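Local atomic coordinates of beta-N-acetylhexosaminidase (Bacteroides fragilis, PDB entry 4PYS), a protein that probably hydrolyses terminal beta-linked N-acetylhexosamine residues from glycoconjugates, as a zinc-containing member of glycoside hydrolase family 20. Residues A[323-328]-A[348-353]; A[354-359]-A[377-382]; A[360-365]-A[384-389]. One frame throughout, in Å; residues are numbered along the deposited sequence.

Contact 1. Residues A[323-328]-A[348-353]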
loop_
_atom_site.group_PDB
_atom_site.type_symbol
_atom_site.label_atom_id
_atom_site.label_comp_id
_atom_site.label_asym_id
_atom_site.label_seq_id
_atom_site.Cartn_x
_atom_site.Cartn_y
_atom_site.Cartn_z
ATOM N N PHE A 323 -16.143 12.976 -15.996
ATOM C CA PHE A 323 -16.453 11.655 -15.477
ATOM C C PHE A 323 -15.795 11.414 -14.114
ATOM O O PHE A 323 -16.442 10.952 -13.172
ATOM C CB PHE A 323 -16.006 10.583 -16.469
ATOM C CG PHE A 323 -16.095 9.192 -15.922
ATOM C CD1 PHE A 323 -17.293 8.495 -15.970
ATOM C CD2 PHE A 323 -14.982 8.585 -15.345
ATOM C CE1 PHE A 323 -17.384 7.219 -15.454
ATOM C CE2 PHE A 323 -15.066 7.309 -14.828
ATOM C CZ PHE A 323 -16.270 6.623 -14.884
ATOM N N SER A 324 -14.506 11.717 -14.017
ATOM C CA SER A 324 -13.783 11.556 -12.765
ATOM C C SER A 324 -14.406 12.433 -11.690
ATOM O O SER A 324 -14.513 12.038 -10.532
ATOM C CB SER A 324 -12.310 11.921 -12.949
ATOM O OG SER A 324 -11.679 11.022 -13.836
ATOM N N ALA A 325 -14.831 13.624 -12.085
ATOM C CA ALA A 325 -15.472 14.547 -11.159
ATOM C C ALA A 325 -16.784 13.982 -10.609
ATOM O O ALA A 325 -17.058 14.094 -9.413
ATOM C CB ALA A 325 -15.715 15.886 -11.838
ATOM N N ARG A 326 -17.593 13.381 -11.478
ATOM C CA ARG A 326 -18.867 12.803 -11.052
ATOM C C ARG A 326 -18.664 11.672 -10.043
ATOM O O ARG A 326 -19.406 11.561 -9.065
ATOM C CB ARG A 326 -19.670 12.287 -12.250
ATOM C CG ARG A 326 -20.081 13.344 -13.270
ATOM C CD ARG A 326 -20.812 14.523 -12.634
ATOM N NE ARG A 326 -20.001 15.735 -12.722
ATOM C CZ ARG A 326 -19.799 16.579 -11.715
ATOM N NH1 ARG A 326 -20.365 16.358 -10.536
ATOM N NH2 ARG A 326 -19.037 17.650 -11.885
HETATM N N MSE A 327 -17.653 10.836 -10.277
HETATM C CA MSE A 327 -17.401 9.710 -9.387
HETATM C C MSE A 327 -16.812 10.181 -8.064
HETATM O O MSE A 327 -17.139 9.652 -7.009
HETATM C CB MSE A 327 -16.451 8.697 -10.031
HETATM C CG MSE A 327 -16.913 8.184 -11.383
HETATM SE SE MSE A 327 -18.672 7.365 -11.421
HETATM C CE MSE A 327 -18.729 6.394 -9.796
ATOM N N ALA A 328 -15.921 11.162 -8.126
ATOM C CA ALA A 328 -15.348 11.724 -6.916
ATOM C C ALA A 328 -16.437 12.424 -6.102
ATOM O O ALA A 328 -16.456 12.339 -4.875
ATOM C CB ALA A 328 -14.227 12.683 -7.257
ATOM N N ASP A 348 -5.044 21.100 -17.788
ATOM C CA ASP A 348 -6.124 21.750 -17.058
ATOM C C ASP A 348 -7.456 21.506 -17.762
ATOM O O ASP A 348 -7.490 21.135 -18.935
ATOM C CB ASP A 348 -5.862 23.250 -16.938
ATOM C CG ASP A 348 -4.508 23.557 -16.328
ATOM O OD1 ASP A 348 -4.047 22.775 -15.469
ATOM O OD2 ASP A 348 -3.901 24.580 -16.709
ATOM N N GLY A 349 -8.553 21.705 -17.043
ATOM C CA GLY A 349 -9.870 21.520 -17.621
ATOM C C GLY A 349 -10.930 21.500 -16.546
ATOM O O GLY A 349 -10.822 22.231 -15.557
ATOM N N TYR A 350 -11.948 20.665 -16.742
ATOM C CA TYR A 350 -13.033 20.517 -15.778
ATOM C C TYR A 350 -12.453 20.283 -14.392
ATOM O O TYR A 350 -11.620 19.397 -14.201
ATOM C CB TYR A 350 -13.953 19.362 -16.174
ATOM C CG TYR A 350 -15.275 19.383 -15.450
ATOM C CD1 TYR A 350 -15.418 18.775 -14.210
ATOM C CD2 TYR A 350 -16.377 20.027 -15.999
ATOM C CE1 TYR A 350 -16.623 18.802 -13.542
ATOM C CE2 TYR A 350 -17.589 20.056 -15.339
ATOM C CZ TYR A 350 -17.704 19.441 -14.110
ATOM O OH TYR A 350 -18.906 19.468 -13.443
ATOM N N SER A 351 -12.870 21.096 -13.429
ATOM C CA SER A 351 -12.233 21.057 -12.121
ATOM C C SER A 351 -12.752 19.938 -11.227
ATOM O O SER A 351 -13.958 19.708 -11.114
ATOM C CB SER A 351 -12.335 22.405 -11.410
ATOM O OG SER A 351 -11.405 22.457 -10.341
ATOM N N LEU A 352 -11.811 19.248 -10.596
ATOM C CA LEU A 352 -12.111 18.130 -9.721
ATOM C C LEU A 352 -12.470 18.629 -8.328
ATOM O O LEU A 352 -11.914 19.625 -7.863
ATOM C CB LEU A 352 -10.905 17.195 -9.671
ATOM C CG LEU A 352 -10.583 16.594 -11.038
ATOM C CD1 LEU A 352 -9.216 15.937 -11.060
ATOM C CD2 LEU A 352 -11.652 15.587 -11.411
ATOM N N PRO A 353 -13.408 17.938 -7.657
ATOM C CA PRO A 353 -13.899 18.340 -6.330
ATOM C C PRO A 353 -12.832 18.258 -5.234
ATOM O O PRO A 353 -11.763 17.684 -5.454
ATOM C CB PRO A 353 -15.037 17.348 -6.058
ATOM C CG PRO A 353 -14.755 16.178 -6.947
ATOM C CD PRO A 353 -14.092 16.735 -8.166
#

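Contact 2. Residues A[354-359]-A[377-382]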
loop_
_atom_site.group_PDB
_atom_site.type_symbol
_atom_site.label_atom_id
_atom_site.label_comp_id
_atom_site.label_asym_id
_atom_site.label_seq_id
_atom_site.Cartn_x
_atom_site.Cartn_y
_atom_site.Cartn_z
ATOM N N ASP A 354 -13.127 18.820 -4.063
ATOM C CA ASP A 354 -12.112 18.991 -3.012
ATOM C C ASP A 354 -11.770 17.742 -2.202
ATOM O O ASP A 354 -10.977 17.812 -1.263
ATOM C CB ASP A 354 -12.475 20.161 -2.072
ATOM C CG ASP A 354 -13.767 19.928 -1.302
ATOM O OD1 ASP A 354 -14.326 18.811 -1.365
ATOM O OD2 ASP A 354 -14.227 20.869 -0.620
ATOM N N ASN A 355 -12.359 16.601 -2.548
ATOM C CA ASN A 355 -11.963 15.345 -1.899
ATOM C C ASN A 355 -10.987 14.522 -2.738
ATOM O O ASN A 355 -10.724 13.355 -2.432
ATOM C CB ASN A 355 -13.188 14.500 -1.568
ATOM C CG ASN A 355 -13.917 14.031 -2.806
ATOM O OD1 ASN A 355 -14.037 14.766 -3.787
ATOM N ND2 ASN A 355 -14.408 12.795 -2.772
ATOM N N VAL A 356 -10.457 15.133 -3.793
ATOM C CA VAL A 356 -9.546 14.446 -4.711
ATOM C C VAL A 356 -8.101 14.436 -4.206
ATOM O O VAL A 356 -7.600 15.448 -3.720
ATOM C CB VAL A 356 -9.622 15.070 -6.124
ATOM C CG1 VAL A 356 -8.460 14.610 -6.993
ATOM C CG2 VAL A 356 -10.952 14.721 -6.783
ATOM N N VAL A 357 -7.448 13.278 -4.317
ATOM C CA VAL A 357 -6.030 13.114 -4.002
ATOM C C VAL A 357 -5.350 12.615 -5.276
ATOM O O VAL A 357 -5.932 11.814 -6.019
ATOM C CB VAL A 357 -5.836 12.097 -2.855
ATOM C CG1 VAL A 357 -4.352 11.823 -2.590
ATOM C CG2 VAL A 357 -6.528 12.599 -1.590
ATOM N N ILE A 358 -4.142 13.105 -5.542
ATOM C CA ILE A 358 -3.402 12.752 -6.754
ATOM C C ILE A 358 -2.209 11.843 -6.453
ATOM O O ILE A 358 -1.373 12.168 -5.609
ATOM C CB ILE A 358 -2.887 14.026 -7.469
ATOM C CG1 ILE A 358 -4.062 14.913 -7.902
ATOM C CG2 ILE A 358 -2.019 13.655 -8.660
ATOM C CD1 ILE A 358 -5.044 14.242 -8.853
ATOM N N GLN A 359 -2.119 10.711 -7.145
ATOM C CA GLN A 359 -0.973 9.827 -6.971
ATOM C C GLN A 359 -0.001 10.063 -8.117
ATOM O O GLN A 359 -0.279 9.728 -9.269
ATOM C CB GLN A 359 -1.394 8.358 -6.896
ATOM C CG GLN A 359 -0.233 7.433 -6.541
ATOM C CD GLN A 359 -0.690 6.122 -5.922
ATOM O OE1 GLN A 359 -1.873 5.783 -5.955
ATOM N NE2 GLN A 359 0.252 5.376 -5.361
ATOM N N HIS A 377 -3.632 23.357 -8.114
ATOM C CA HIS A 377 -5.066 23.143 -7.937
ATOM C C HIS A 377 -5.421 22.783 -6.499
ATOM O O HIS A 377 -6.574 22.461 -6.203
ATOM C CB HIS A 377 -5.547 22.031 -8.876
ATOM C CG HIS A 377 -5.640 22.445 -10.313
ATOM N ND1 HIS A 377 -6.658 23.241 -10.794
ATOM C CD2 HIS A 377 -4.848 22.166 -11.376
ATOM C CE1 HIS A 377 -6.485 23.441 -12.089
ATOM N NE2 HIS A 377 -5.394 22.798 -12.467
ATOM N N ASN A 378 -4.423 22.814 -5.619
ATOM C CA ASN A 378 -4.615 22.504 -4.200
ATOM C C ASN A 378 -5.046 21.053 -3.917
ATOM O O ASN A 378 -5.794 20.805 -2.970
ATOM C CB ASN A 378 -5.625 23.484 -3.586
ATOM C CG ASN A 378 -5.418 23.695 -2.099
ATOM O OD1 ASN A 378 -4.311 23.996 -1.648
ATOM N ND2 ASN A 378 -6.492 23.554 -1.328
ATOM N N TYR A 379 -4.588 20.106 -4.739
ATOM C CA TYR A 379 -4.867 18.688 -4.512
ATOM C C TYR A 379 -3.741 18.081 -3.687
ATOM O O TYR A 379 -2.570 18.262 -4.018
ATOM C CB TYR A 379 -4.930 17.904 -5.833
ATOM C CG TYR A 379 -5.941 18.378 -6.865
ATOM C CD1 TYR A 379 -7.177 18.885 -6.491
ATOM C CD2 TYR A 379 -5.656 18.283 -8.226
ATOM C CE1 TYR A 379 -8.099 19.306 -7.447
ATOM C CE2 TYR A 379 -6.565 18.698 -9.186
ATOM C CZ TYR A 379 -7.784 19.212 -8.792
ATOM O OH TYR A 379 -8.695 19.628 -9.743
ATOM N N PRO A 380 -4.084 17.332 -2.625
ATOM C CA PRO A 380 -3.059 16.557 -1.905
ATOM C C PRO A 380 -2.419 15.517 -2.818
ATOM O O PRO A 380 -3.069 15.054 -3.761
ATOM C CB PRO A 380 -3.856 15.848 -0.805
ATOM C CG PRO A 380 -5.114 16.639 -0.655
ATOM C CD PRO A 380 -5.417 17.198 -2.014
ATOM N N VAL A 381 -1.178 15.141 -2.522
ATOM C CA VAL A 381 -0.378 14.291 -3.406
ATOM C C VAL A 381 0.248 13.131 -2.661
ATOM O O VAL A 381 0.782 13.309 -1.559
ATOM C CB VAL A 381 0.797 15.095 -4.017
ATOM C CG1 VAL A 381 1.750 14.185 -4.795
ATOM C CG2 VAL A 381 0.292 16.181 -4.901
ATOM N N ILE A 382 0.200 11.947 -3.274
ATOM C CA ILE A 382 0.993 10.804 -2.829
ATOM C C ILE A 382 2.149 10.630 -3.808
ATOM O O ILE A 382 1.929 10.592 -5.026
ATOM C CB ILE A 382 0.142 9.518 -2.825
ATOM C CG1 ILE A 382 -0.971 9.632 -1.781
ATOM C CG2 ILE A 382 1.028 8.277 -2.554
ATOM C CD1 ILE A 382 -2.170 8.726 -2.076
#

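Contact 3. Residues A[360-365]-A[384-389]. With FMT (formic acid), chain I; FMT (formic acid), chain J; FMT (formic acid), chain H.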
loop_
_atom_site.group_PDB
_atom_site.type_symbol
_atom_site.label_atom_id
_atom_site.label_comp_id
_atom_site.label_asym_id
_atom_site.label_seq_id
_atom_site.Cartn_x
_atom_site.Cartn_y
_atom_site.Cartn_z
ATOM N N TRP A 360 1.120 10.693 -7.782
ATOM C CA TRP A 360 2.126 11.132 -8.744
ATOM C C TRP A 360 3.028 9.952 -9.075
ATOM O O TRP A 360 3.641 9.375 -8.175
ATOM C CB TRP A 360 2.921 12.273 -8.103
ATOM C CG TRP A 360 4.167 12.716 -8.814
ATOM C CD1 TRP A 360 4.374 12.819 -10.163
ATOM C CD2 TRP A 360 5.386 13.120 -8.188
ATOM N NE1 TRP A 360 5.661 13.266 -10.406
ATOM C CE2 TRP A 360 6.297 13.456 -9.208
ATOM C CE3 TRP A 360 5.794 13.225 -6.854
ATOM C CZ2 TRP A 360 7.601 13.894 -8.933
ATOM C CZ3 TRP A 360 7.091 13.659 -6.583
ATOM C CH2 TRP A 360 7.974 13.986 -7.619
ATOM N N TRP A 361 3.103 9.573 -10.352
ATOM C CA TRP A 361 3.788 8.317 -10.693
ATOM C C TRP A 361 4.755 8.350 -11.885
ATOM O O TRP A 361 5.761 7.639 -11.875
ATOM C CB TRP A 361 2.774 7.187 -10.911
ATOM C CG TRP A 361 2.053 7.285 -12.227
ATOM C CD1 TRP A 361 0.879 7.939 -12.473
ATOM C CD2 TRP A 361 2.447 6.680 -13.471
ATOM N NE1 TRP A 361 0.525 7.790 -13.801
ATOM C CE2 TRP A 361 1.471 7.020 -14.430
ATOM C CE3 TRP A 361 3.531 5.885 -13.863
ATOM C CZ2 TRP A 361 1.552 6.594 -15.766
ATOM C CZ3 TRP A 361 3.611 5.467 -15.187
ATOM C CH2 TRP A 361 2.629 5.820 -16.119
ATOM N N ASN A 362 4.456 9.127 -12.923
ATOM C CA ASN A 362 5.269 9.006 -14.136
ATOM C C ASN A 362 6.437 9.988 -14.216
ATOM O O ASN A 362 6.440 10.897 -15.044
ATOM C CB ASN A 362 4.409 9.077 -15.405
ATOM C CG ASN A 362 5.129 8.530 -16.621
ATOM O OD1 ASN A 362 6.313 8.191 -16.556
ATOM N ND2 ASN A 362 4.419 8.439 -17.741
ATOM N N TRP A 363 7.432 9.786 -13.354
ATOM C CA TRP A 363 8.659 10.582 -13.389
ATOM C C TRP A 363 9.386 10.397 -14.714
ATOM O O TRP A 363 9.806 11.373 -15.349
ATOM C CB TRP A 363 9.585 10.169 -12.243
ATOM C CG TRP A 363 10.928 10.844 -12.309
ATOM C CD1 TRP A 363 12.069 10.355 -12.882
ATOM C CD2 TRP A 363 11.262 12.133 -11.785
ATOM N NE1 TRP A 363 13.093 11.264 -12.744
ATOM C CE2 TRP A 363 12.623 12.363 -12.073
ATOM C CE3 TRP A 363 10.545 13.114 -11.099
ATOM C CZ2 TRP A 363 13.278 13.537 -11.695
ATOM C CZ3 TRP A 363 11.199 14.276 -10.719
ATOM C CH2 TRP A 363 12.550 14.478 -11.018
ATOM N N ARG A 364 9.530 9.142 -15.131
ATOM C CA ARG A 364 10.301 8.821 -16.334
ATOM C C ARG A 364 9.768 9.542 -17.565
ATOM O O ARG A 364 10.537 10.087 -18.361
ATOM C CB ARG A 364 10.352 7.304 -16.558
ATOM C CG ARG A 364 11.397 6.879 -17.573
ATOM C CD ARG A 364 11.611 5.379 -17.563
ATOM N NE ARG A 364 10.600 4.683 -18.343
ATOM C CZ ARG A 364 10.688 4.461 -19.649
ATOM N NH1 ARG A 364 11.744 4.890 -20.330
ATOM N NH2 ARG A 364 9.719 3.813 -20.278
ATOM N N GLY A 365 8.445 9.581 -17.701
ATOM C CA GLY A 365 7.833 10.225 -18.847
ATOM C C GLY A 365 7.565 11.710 -18.691
ATOM O O GLY A 365 7.645 12.458 -19.666
ATOM N N GLY A 384 4.570 8.549 -5.652
ATOM C CA GLY A 384 4.776 7.155 -6.013
ATOM C C GLY A 384 5.407 7.007 -7.381
ATOM O O GLY A 384 4.908 6.269 -8.231
ATOM N N THR A 385 6.525 7.695 -7.587
ATOM C CA THR A 385 7.129 7.767 -8.916
ATOM C C THR A 385 7.776 6.456 -9.336
ATOM O O THR A 385 8.377 5.750 -8.509
ATOM C CB THR A 385 8.145 8.922 -9.004
ATOM O OG1 THR A 385 9.078 8.823 -7.923
ATOM C CG2 THR A 385 7.429 10.250 -8.895
ATOM N N ASN A 386 7.645 6.126 -10.620
ATOM C CA ASN A 386 8.196 4.881 -11.132
ATOM C C ASN A 386 9.688 4.746 -10.858
ATOM O O ASN A 386 10.126 3.724 -10.319
ATOM C CB ASN A 386 7.833 4.634 -12.616
ATOM C CG ASN A 386 7.946 5.878 -13.499
ATOM O OD1 ASN A 386 8.610 6.864 -13.169
ATOM N ND2 ASN A 386 7.297 5.815 -14.664
ATOM N N TYR A 387 10.461 5.770 -11.207
ATOM C CA TYR A 387 11.779 5.949 -10.587
ATOM C C TYR A 387 11.514 6.605 -9.229
ATOM O O TYR A 387 11.041 7.744 -9.209
ATOM C CB TYR A 387 12.615 6.951 -11.392
ATOM C CG TYR A 387 13.156 6.478 -12.725
ATOM C CD1 TYR A 387 12.873 5.209 -13.220
ATOM C CD2 TYR A 387 13.975 7.311 -13.477
ATOM C CE1 TYR A 387 13.388 4.791 -14.453
ATOM C CE2 TYR A 387 14.488 6.907 -14.693
ATOM C CZ TYR A 387 14.194 5.651 -15.177
ATOM O OH TYR A 387 14.716 5.268 -16.394
ATOM N N TYR A 388 11.785 5.945 -8.096
ATOM C CA TYR A 388 12.257 4.564 -8.003
ATOM C C TYR A 388 11.438 3.818 -6.956
ATOM O O TYR A 388 11.984 3.225 -6.008
ATOM C CB TYR A 388 13.728 4.547 -7.577
ATOM C CG TYR A 388 14.648 5.126 -8.626
ATOM C CD1 TYR A 388 14.826 4.483 -9.846
ATOM C CD2 TYR A 388 15.362 6.301 -8.394
ATOM C CE1 TYR A 388 15.662 5.000 -10.815
ATOM C CE2 TYR A 388 16.209 6.820 -9.363
ATOM C CZ TYR A 388 16.359 6.161 -10.569
ATOM O OH TYR A 388 17.199 6.667 -11.546
ATOM N N THR A 389 10.117 3.852 -7.121
ATOM C CA THR A 389 9.235 3.140 -6.212
ATOM C C THR A 389 8.534 1.967 -6.876
ATOM O O THR A 389 7.806 1.235 -6.200
ATOM C CB THR A 389 8.151 4.061 -5.579
ATOM O OG1 THR A 389 7.104 4.335 -6.532
ATOM C CG2 THR A 389 8.768 5.373 -5.076
HETATM C C FMT I . 2.098 11.564 -12.927
HETATM O O1 FMT I . 2.552 11.057 -13.941
HETATM O O2 FMT I . 1.265 11.023 -12.211
HETATM C C FMT J . 18.099 4.752 -13.704
HETATM O O1 FMT J . 17.459 5.709 -14.131
HETATM O O2 FMT J . 18.202 3.676 -14.298
HETATM C C FMT H . 6.093 2.487 -15.664
HETATM O O1 FMT H . 6.593 3.571 -15.953
HETATM O O2 FMT H . 6.360 1.434 -16.254
#

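Contact 1. Residues A[323-328]-A[348-353]
The Tyr350 ring meets the methyl group of Ala325 at a slant, Tyr350 CE1 lying 3.5 Å from Ala325 CB, while the Arg326 guanidinium is modelled at the ring's edge, its plane 84° from the ring's, but with NH2 too near Tyr350 OH for the placement to be trusted in detail. Trp322 adds an edge-to-face partner to the same ring. Turned away from the loop, the Phe323 ring carries CG of selenomethionine Met327 over one face, and both side chains pack on helix 264-280. In this TIM-barrel domain the connection from strand 337-341 to strand 356-360 contains no regular helix; instead its extended end, 350-353, runs over helix 316-333. The helix offers alanines, whose small side chains let the loop come close. Pro353, a rigid apolar ring, puts CG 3.5 Å from Ala328 CB, one helical turn beyond Ala325, over whose CA the same proline sets its CD. Leu352 packs beside it: with CG next to its own backbone N (chi1 -62°), branch CD2 comes to 3.8 Å from Ala325 N and 4.0 Å from Ser324 CB. The Ser324 hydroxyl is satisfied within its own helix by Gln320 O.

Contact 2. Residues A[354-359]-A[377-382]
Ile358 is gripped by segment 377-382 through both of its backbone polar atoms, and this is the tight part of the contact. Its N gives a nearly straight bond to Pro380 O (2.8 Å, 174° at the hydrogen), and its O receives Ile382 N, also at 2.8 Å; in parallel pairing one residue thus bonds to the two neighbours of the residue it faces, here Val381. Val381 CA adds a CA-H...O contact to Ile358 O at 3.2 Å. Beta-branched side chains suit both faces of such a sheet. On one, Ile358 and Val381 turn to helix 369-376, where Ala374 receives them, and Ile358 CG1 packs 3.7 Å from Tyr379 CB. On the other, Val357 CG1, trans to its own N (chi1 175°), meets Ile382 CD1 at 3.8 Å, and the extended Gln359 sends its amide to His287 and Ser432, which satisfy both of its ends. Toward the start of the segments the grip slackens. Pro380 has no N-H to offer, and Val356 O meets its CD instead, at 3.3 Å; Val356 CG1 lies over a face of the Tyr379 ring, but loosely. Beyond, the chains part: Asp354 and Asn378 lie exposed, Asn378 taking the positive phi (64°) of a Schellman motif that ends helix 369-376, a conformation asparagine tolerates well. Strand 356-360, helix 369-376 and strand 381-383 together form a beta-alpha-beta crossover, the repeating element of the TIM barrel.

Contact 3. Residues A[360-365]-A[384-389]
A chi1 of 43° tucks the Asn386 amide between its own backbone N and carbonyl carbon, folding it back against segment 360-365, while Trp360, CG trans to its N (chi1 169°), lies alongside Thr385 and takes that residue's methyl on its indole. Thr385 CG2 sits 3.5 Å from the centroid of the six-membered ring of Trp360, over the face, a CH-pi contact. Asparagine suits position 386 because its amide both accepts and donates. Its OD1 takes Arg364 N on a lone pair at 3.1 Å and also receives Tyr387 N. Asn386 ND2 gives to Asn362 OD1 at 3.2 Å and also to a formic acid molecule. Asn362 OD1 is reached from opposite faces of its amide by Asn386 ND2 and Gly365 N, the latter bond capping helix 363-366. The backbones are joined as well, Gly384 N to Trp360 O at 2.8 Å and Asn386 N to Trp361 O at 2.7 Å. Farther out, the aliphatic part of Arg364 slants across the Tyr387 ring, CB over one face and CD 3.3 Å from Tyr387 OH, a hydroxyl also hydrogen-bonded to Ala404 O. Another formic acid is held by the backbone N of Trp361 and of Asn362. Formic acid and glycerol, probably from the crystallisation liquor, bind here, consistent with a pocket; these aromatic loops follow the C-terminal ends of barrel strands, where TIM-barrel enzymes place their active sites.

Overall arrangement
All three contacts belong to the family 20 catalytic domain and lie along one side of its barrel, from the outer helix and loop before strand 356-360 to the loops after the strands. Contact 1 closes before contact 2 opens, and their centres lie 12 Å apart; Asn355 ND2 probably bonds to Ala328 O, and Tyr379 OH to Leu352 N. Contacts 2 and 3, with centres 17 Å apart, interleave along the chain, because strands 356-360 and 381-383 each run on into a short helix of contact 3; Trp360 N probably continues the strand pairing to Ile382 O. Contacts 1 and 3, 23 Å apart between centres, do not touch. Paired strands thus connect the helix-to-loop packing of contact 1 with the aromatic loops of contact 3.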